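Local coordinates for protein hemolysin (Streptococcus suis, PDB 3HVN) that probably lyses host cells by binding cholesterol-containing membranes, inserting into them and assembling into an oligomeric pore, at residues A402-Y407 with G433-S438; Y407-E412 with L453-Q458. The protein carries 1 engineered substitution. All blocks are in the same frame, centred on the assembly; numbering follows the deposited sequence.

Overall arrangement
Contacts 1 and 2 follow one another along strand 404-416 and use its two edges in one antiparallel sheet of the C-terminal beta sandwich, their centres about 14 Å apart. The strand's start pairs with the end of strand 422-437 in contact 1, its continuation with strand 450-460 in contact 2. Tyr407 belongs to both, meeting Leu436 and Ile457. The two contacts also touch directly, through a probable hydrogen bond from Gln458 N to Lys406 O (2.8 Å). Contact 1, centred about 57 Å from the centre of the chain, holds Thr437 of the heptane-1,2,3-triol pocket, whereas contact 2 lies nearer, at about 44 Å, its Tyr407 side chain about 9 Å from that ligand between nearest atoms.

Contact 1 of 2, residues A402-Y407 with G433-S438; sequences AYVAKY and GVNLTS. With HTO (heptane-1,2,3-triol), chain C.
A chi1 of -177° places CG1 of Val404 opposite its backbone N and against Asn435, CG1 to CB 3.4 Å, while the chain of Lys406 runs extended until chi4 bends it (-69°) onto Gly433. There NZ gives Gly433 O a hydrogen bond of 3.0 Å, in the carbonyl plane and on a lone pair. Val404, Lys406 and Asn435 lie on one face of the sheet, and Trp468 also packs on Lys406 and Asn435. On the other face CD1 of Leu436 meets CD1 of the Tyr407 ring at 3.6 Å, the side chains crossing at about a right angle; His399 touches Leu436 there. Ala405 and Leu436 form a hydrogen-bonded pair, N to O 2.8 Å each way, but the Leu436 N-H comes from above the Ala405 carbonyl plane. Tyr407 closes the ladder, its N hydrogen-bonded to Val434 O and its O to Gly433 N, while Ser438 N binds Tyr403 O at the far end. Thr437 N turns outward and gives heptane-1,2,3-triol O2 a weak hydrogen bond of 3.3 Å. This is an antiparallel beta hairpin in the beta-sandwich domain of a cholesterol-dependent cytolysin, with a ligand pocket at its end.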
loop_
_atom_site.group_PDB
_atom_site.type_symbol
_atom_site.label_atom_id
_atom_site.label_comp_id
_atom_site.label_asym_id
_atom_site.label_seq_id
_atom_site.Cartn_x
_atom_site.Cartn_y
_atom_site.Cartn_z
ATOM N N ALA A 402 -37.455 41.380 23.960
ATOM C CA ALA A 402 -37.847 42.463 24.847
ATOM C C ALA A 402 -37.687 41.998 26.287
ATOM O O ALA A 402 -38.600 42.134 27.102
ATOM C CB ALA A 402 -39.282 42.879 24.577
ATOM N N TYR A 403 -36.518 41.443 26.590
ATOM C CA TYR A 403 -36.260 40.863 27.899
ATOM C C TYR A 403 -34.770 40.690 28.178
ATOM O O TYR A 403 -33.914 41.258 27.489
ATOM C CB TYR A 403 -36.965 39.509 28.022
ATOM C CG TYR A 403 -36.736 38.585 26.843
ATOM C CD1 TYR A 403 -35.513 37.950 26.659
ATOM C CD2 TYR A 403 -37.743 38.345 25.918
ATOM C CE1 TYR A 403 -35.301 37.104 25.584
ATOM C CE2 TYR A 403 -37.541 37.500 24.841
ATOM C CZ TYR A 403 -36.318 36.883 24.678
ATOM O OH TYR A 403 -36.113 36.043 23.607
ATOM N N VAL A 404 -34.479 39.902 29.208
ATOM C CA VAL A 404 -33.116 39.568 29.589
ATOM C C VAL A 404 -32.939 38.059 29.492
ATOM O O VAL A 404 -33.706 37.299 30.081
ATOM C CB VAL A 404 -32.812 40.022 31.027
ATOM C CG1 VAL A 404 -31.364 39.736 31.377
ATOM C CG2 VAL A 404 -33.123 41.502 31.194
ATOM N N ALA A 405 -31.928 37.627 28.747
ATOM C CA ALA A 405 -31.737 36.206 28.478
ATOM C C ALA A 405 -30.476 35.638 29.123
ATOM O O ALA A 405 -29.368 36.111 28.871
ATOM C CB ALA A 405 -31.723 35.954 26.977
ATOM N N LYS A 406 -30.659 34.620 29.958
ATOM C CA LYS A 406 -29.540 33.890 30.538
ATOM C C LYS A 406 -28.960 32.918 29.521
ATOM O O LYS A 406 -29.675 32.067 28.986
ATOM C CB LYS A 406 -29.989 33.112 31.777
ATOM C CG LYS A 406 -29.791 33.838 33.096
ATOM C CD LYS A 406 -30.340 33.013 34.252
ATOM C CE LYS A 406 -29.873 33.551 35.595
ATOM N NZ LYS A 406 -28.414 33.339 35.801
ATOM N N TYR A 407 -27.664 33.046 29.251
ATOM C CA TYR A 407 -26.986 32.108 28.361
ATOM C C TYR A 407 -26.218 31.058 29.156
ATOM O O TYR A 407 -25.767 31.321 30.269
ATOM C CB TYR A 407 -26.051 32.842 27.398
ATOM C CG TYR A 407 -26.693 33.195 26.075
ATOM C CD1 TYR A 407 -27.584 34.255 25.970
ATOM C CD2 TYR A 407 -26.404 32.469 24.927
ATOM C CE1 TYR A 407 -28.171 34.580 24.761
ATOM C CE2 TYR A 407 -26.988 32.785 23.713
ATOM C CZ TYR A 407 -27.870 33.842 23.636
ATOM O OH TYR A 407 -28.451 34.159 22.430
ATOM N N GLY A 433 -24.202 31.604 32.573
ATOM C CA GLY A 433 -24.953 32.147 33.685
ATOM C C GLY A 433 -25.234 33.622 33.482
ATOM O O GLY A 433 -26.079 34.202 34.163
ATOM N N VAL A 434 -24.525 34.234 32.537
ATOM C CA VAL A 434 -24.713 35.651 32.254
ATOM C C VAL A 434 -26.039 35.913 31.542
ATOM O O VAL A 434 -26.458 35.150 30.663
ATOM C CB VAL A 434 -23.540 36.240 31.440
ATOM C CG1 VAL A 434 -23.927 37.579 30.834
ATOM C CG2 VAL A 434 -22.306 36.388 32.320
ATOM N N ASN A 435 -26.696 36.995 31.947
ATOM C CA ASN A 435 -27.962 37.407 31.359
ATOM C C ASN A 435 -27.809 38.688 30.547
ATOM O O ASN A 435 -27.298 39.694 31.041
ATOM C CB ASN A 435 -29.024 37.583 32.448
ATOM C CG ASN A 435 -28.542 38.442 33.604
ATOM O OD1 ASN A 435 -27.431 38.972 33.582
ATOM N ND2 ASN A 435 -29.379 38.580 34.624
ATOM N N LEU A 436 -28.253 38.643 29.295
ATOM C CA LEU A 436 -28.066 39.756 28.374
ATOM C C LEU A 436 -29.374 40.500 28.126
ATOM O O LEU A 436 -30.439 39.890 28.048
ATOM C CB LEU A 436 -27.480 39.244 27.059
ATOM C CG LEU A 436 -26.297 38.292 27.256
ATOM C CD1 LEU A 436 -25.983 37.524 25.982
ATOM C CD2 LEU A 436 -25.072 39.045 27.756
ATOM N N THR A 437 -29.287 41.819 28.002
ATOM C CA THR A 437 -30.474 42.657 27.871
ATOM C C THR A 437 -30.836 42.927 26.413
ATOM O O THR A 437 -29.958 43.106 25.571
ATOM C CB THR A 437 -30.279 44.010 28.585
ATOM O OG1 THR A 437 -29.719 43.794 29.886
ATOM C CG2 THR A 437 -31.606 44.743 28.718
ATOM N N SER A 438 -32.136 42.948 26.125
ATOM C CA SER A 438 -32.630 43.364 24.813
ATOM C C SER A 438 -31.901 42.694 23.649
ATOM O O SER A 438 -32.152 41.532 23.334
ATOM C CB SER A 438 -32.546 44.887 24.674
ATOM O OG SER A 438 -33.003 45.311 23.401
HETATM C C1 HTO C . -25.381 44.516 25.011
HETATM O O1 HTO C . -26.638 44.297 24.362
HETATM C C2 HTO C . -25.527 44.254 26.504
HETATM O O2 HTO C . -26.779 43.603 26.754
HETATM C C3 HTO C . -24.389 43.381 27.019
HETATM O O3 HTO C . -24.550 43.169 28.427
HETATM C C4 HTO C . -23.037 44.032 26.754
HETATM C C5 HTO C . -21.902 43.036 26.954
HETATM C C6 HTO C . -21.556 42.333 25.647
HETATM C C7 HTO C . -20.929 40.981 25.908
#

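Contact 2 of 2, residues Y407-E412 with L453-Q458; sequences YNITWE and LHVNIQ
Ile409 and Val455 face each other as a non-hydrogen-bonded pair in the antiparallel four-stranded sheet that forms one layer of the C-terminal beta sandwich. The CB of Ile409 lies 3.6 Å from His454 O. The CG2 methyl rests against both methyls of Val455, 3.6 Å from CG1 and from CG2; the two side chains lie alongside and point the same way. The CG1 branch sits between the backbone N and the carbonyl carbon (chi1 65°), which carries CG1 and the terminal CD1 away from segment 453-458. Beyond the pair, the Ile409 side chain also packs on Trp429 of the adjoining strand and on Leu395 and Leu397 of the opposed sheet. Val455 likewise packs on Leu395, with Ile484 beside it, and this face of the strands fills the interior of the sandwich.

The other face is polar. Thr410 and His454 form a regular hydrogen-bonded pair: Thr410 N to His454 O and His454 N to Thr410 O are both 2.8 Å. Their side chains meet through carbon, Thr410 CG2 to His454 CB at 3.9 Å. The polar ends go outward to neighbouring strands, Thr410 OG1 to Lys427 O and His454 ND1 to Asp475 OD2. Further along, Asn456 N binds Asn408 O in a bent bond, the donor standing above the carbonyl plane. Back on the apolar face, next to Ile486, Ile457 runs beside Tyr407 and points the same way. Its CG2 methyl makes a CH-pi contact over one face of the Tyr407 ring, 3.4 Å from the ring centroid and 21° off the ring normal, displaced toward the CD2-CE2 rim.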
loop_
_atom_site.group_PDB
_atom_site.type_symbol
_atom_site.label_atom_id
_atom_site.label_comp_id
_atom_site.label_asym_id
_atom_site.label_seq_id
_atom_site.Cartn_x
_atom_site.Cartn_y
_atom_site.Cartn_z
ATOM N N TYR A 407 -27.664 33.046 29.251
ATOM C CA TYR A 407 -26.986 32.108 28.361
ATOM C C TYR A 407 -26.218 31.058 29.156
ATOM O O TYR A 407 -25.767 31.321 30.269
ATOM C CB TYR A 407 -26.051 32.842 27.398
ATOM C CG TYR A 407 -26.693 33.195 26.075
ATOM C CD1 TYR A 407 -27.584 34.255 25.970
ATOM C CD2 TYR A 407 -26.404 32.469 24.927
ATOM C CE1 TYR A 407 -28.171 34.580 24.761
ATOM C CE2 TYR A 407 -26.988 32.785 23.713
ATOM C CZ TYR A 407 -27.870 33.842 23.636
ATOM O OH TYR A 407 -28.451 34.159 22.430
ATOM N N ASN A 408 -26.078 29.866 28.584
ATOM C CA ASN A 408 -25.381 28.776 29.257
ATOM C C ASN A 408 -25.005 27.647 28.300
ATOM O O ASN A 408 -25.777 26.710 28.096
ATOM C CB ASN A 408 -26.232 28.231 30.406
ATOM C CG ASN A 408 -25.450 27.318 31.329
ATOM O OD1 ASN A 408 -24.225 27.232 31.244
ATOM N ND2 ASN A 408 -26.156 26.635 32.222
ATOM N N ILE A 409 -23.813 27.742 27.717
ATOM C CA ILE A 409 -23.341 26.735 26.772
ATOM C C ILE A 409 -22.060 26.054 27.254
ATOM O O ILE A 409 -21.133 26.711 27.753
ATOM C CB ILE A 409 -23.129 27.329 25.363
ATOM C CG1 ILE A 409 -22.006 28.365 25.379
ATOM C CG2 ILE A 409 -24.417 27.955 24.850
ATOM C CD1 ILE A 409 -21.806 29.068 24.056
ATOM N N THR A 410 -22.013 24.734 27.098
ATOM C CA THR A 410 -20.907 23.946 27.633
ATOM C C THR A 410 -20.449 22.838 26.686
ATOM O O THR A 410 -21.143 22.494 25.730
ATOM C CB THR A 410 -21.284 23.316 28.989
ATOM O OG1 THR A 410 -20.131 22.697 29.573
ATOM C CG2 THR A 410 -22.378 22.275 28.806
ATOM N N TRP A 411 -19.270 22.289 26.964
ATOM C CA TRP A 411 -18.713 21.181 26.195
ATOM C C TRP A 411 -17.466 20.639 26.895
ATOM O O TRP A 411 -17.173 21.014 28.030
ATOM C CB TRP A 411 -18.371 21.625 24.772
ATOM C CG TRP A 411 -17.217 22.579 24.697
ATOM C CD1 TRP A 411 -15.903 22.262 24.512
ATOM C CD2 TRP A 411 -17.274 24.006 24.809
ATOM N NE1 TRP A 411 -15.138 23.403 24.499
ATOM C CE2 TRP A 411 -15.956 24.488 24.679
ATOM C CE3 TRP A 411 -18.311 24.925 25.003
ATOM C CZ2 TRP A 411 -15.647 25.845 24.739
ATOM C CZ3 TRP A 411 -18.001 26.271 25.063
ATOM C CH2 TRP A 411 -16.680 26.719 24.931
ATOM N N GLU A 412 -16.738 19.757 26.218
ATOM C CA GLU A 412 -15.509 19.199 26.777
ATOM C C GLU A 412 -14.417 19.073 25.718
ATOM O O GLU A 412 -14.705 18.833 24.545
ATOM C CB GLU A 412 -15.780 17.846 27.440
ATOM C CG GLU A 412 -16.438 16.819 26.531
ATOM C CD GLU A 412 -16.881 15.578 27.285
ATOM O OE1 GLU A 412 -17.024 15.653 28.524
ATOM O OE2 GLU A 412 -17.087 14.530 26.639
ATOM N N LEU A 453 -21.219 19.113 22.779
ATOM C CA LEU A 453 -21.672 20.492 22.917
ATOM C C LEU A 453 -23.108 20.555 23.418
ATOM O O LEU A 453 -23.975 19.824 22.939
ATOM C CB LEU A 453 -21.561 21.225 21.579
ATOM C CG LEU A 453 -22.360 22.525 21.452
ATOM C CD1 LEU A 453 -21.845 23.580 22.422
ATOM C CD2 LEU A 453 -22.323 23.045 20.023
ATOM N N HIS A 454 -23.357 21.431 24.386
ATOM C CA HIS A 454 -24.711 21.654 24.877
ATOM C C HIS A 454 -25.025 23.137 25.035
ATOM O O HIS A 454 -24.223 23.905 25.580
ATOM C CB HIS A 454 -24.947 20.926 26.201
ATOM C CG HIS A 454 -26.328 21.113 26.746
ATOM N ND1 HIS A 454 -27.426 20.455 26.237
ATOM C CD2 HIS A 454 -26.792 21.894 27.751
ATOM C CE1 HIS A 454 -28.505 20.816 26.907
ATOM N NE2 HIS A 454 -28.148 21.689 27.832
ATOM N N VAL A 455 -26.203 23.526 24.556
ATOM C CA VAL A 455 -26.643 24.913 24.615
ATOM C C VAL A 455 -27.929 25.061 25.423
ATOM O O VAL A 455 -28.932 24.391 25.152
ATOM C CB VAL A 455 -26.867 25.495 23.207
ATOM C CG1 VAL A 455 -27.445 26.903 23.298
ATOM C CG2 VAL A 455 -25.565 25.491 22.422
ATOM N N ASN A 456 -27.883 25.945 26.416
ATOM C CA ASN A 456 -29.038 26.235 27.256
ATOM C C ASN A 456 -29.219 27.737 27.444
ATOM O O ASN A 456 -28.410 28.394 28.101
ATOM C CB ASN A 456 -28.897 25.547 28.617
ATOM C CG ASN A 456 -30.106 25.762 29.514
ATOM O OD1 ASN A 456 -30.768 26.798 29.450
ATOM N ND2 ASN A 456 -30.394 24.781 30.360
ATOM N N ILE A 457 -30.285 28.275 26.861
ATOM C CA ILE A 457 -30.603 29.689 26.996
ATOM C C ILE A 457 -32.009 29.887 27.554
ATOM O O ILE A 457 -32.974 29.276 27.080
ATOM C CB ILE A 457 -30.461 30.430 25.656
ATOM C CG1 ILE A 457 -31.190 29.671 24.549
ATOM C CG2 ILE A 457 -29.000 30.585 25.294
ATOM C CD1 ILE A 457 -30.818 30.117 23.153
ATOM N N GLN A 458 -32.109 30.743 28.566
ATOM C CA GLN A 458 -33.378 31.006 29.234
ATOM C C GLN A 458 -33.736 32.486 29.139
ATOM O O GLN A 458 -32.879 33.322 28.853
ATOM C CB GLN A 458 -33.298 30.576 30.700
ATOM C CG GLN A 458 -32.751 29.171 30.901
ATOM C CD GLN A 458 -32.445 28.864 32.354
ATOM O OE1 GLN A 458 -32.899 29.563 33.259
ATOM N NE2 GLN A 458 -31.669 27.811 32.585
#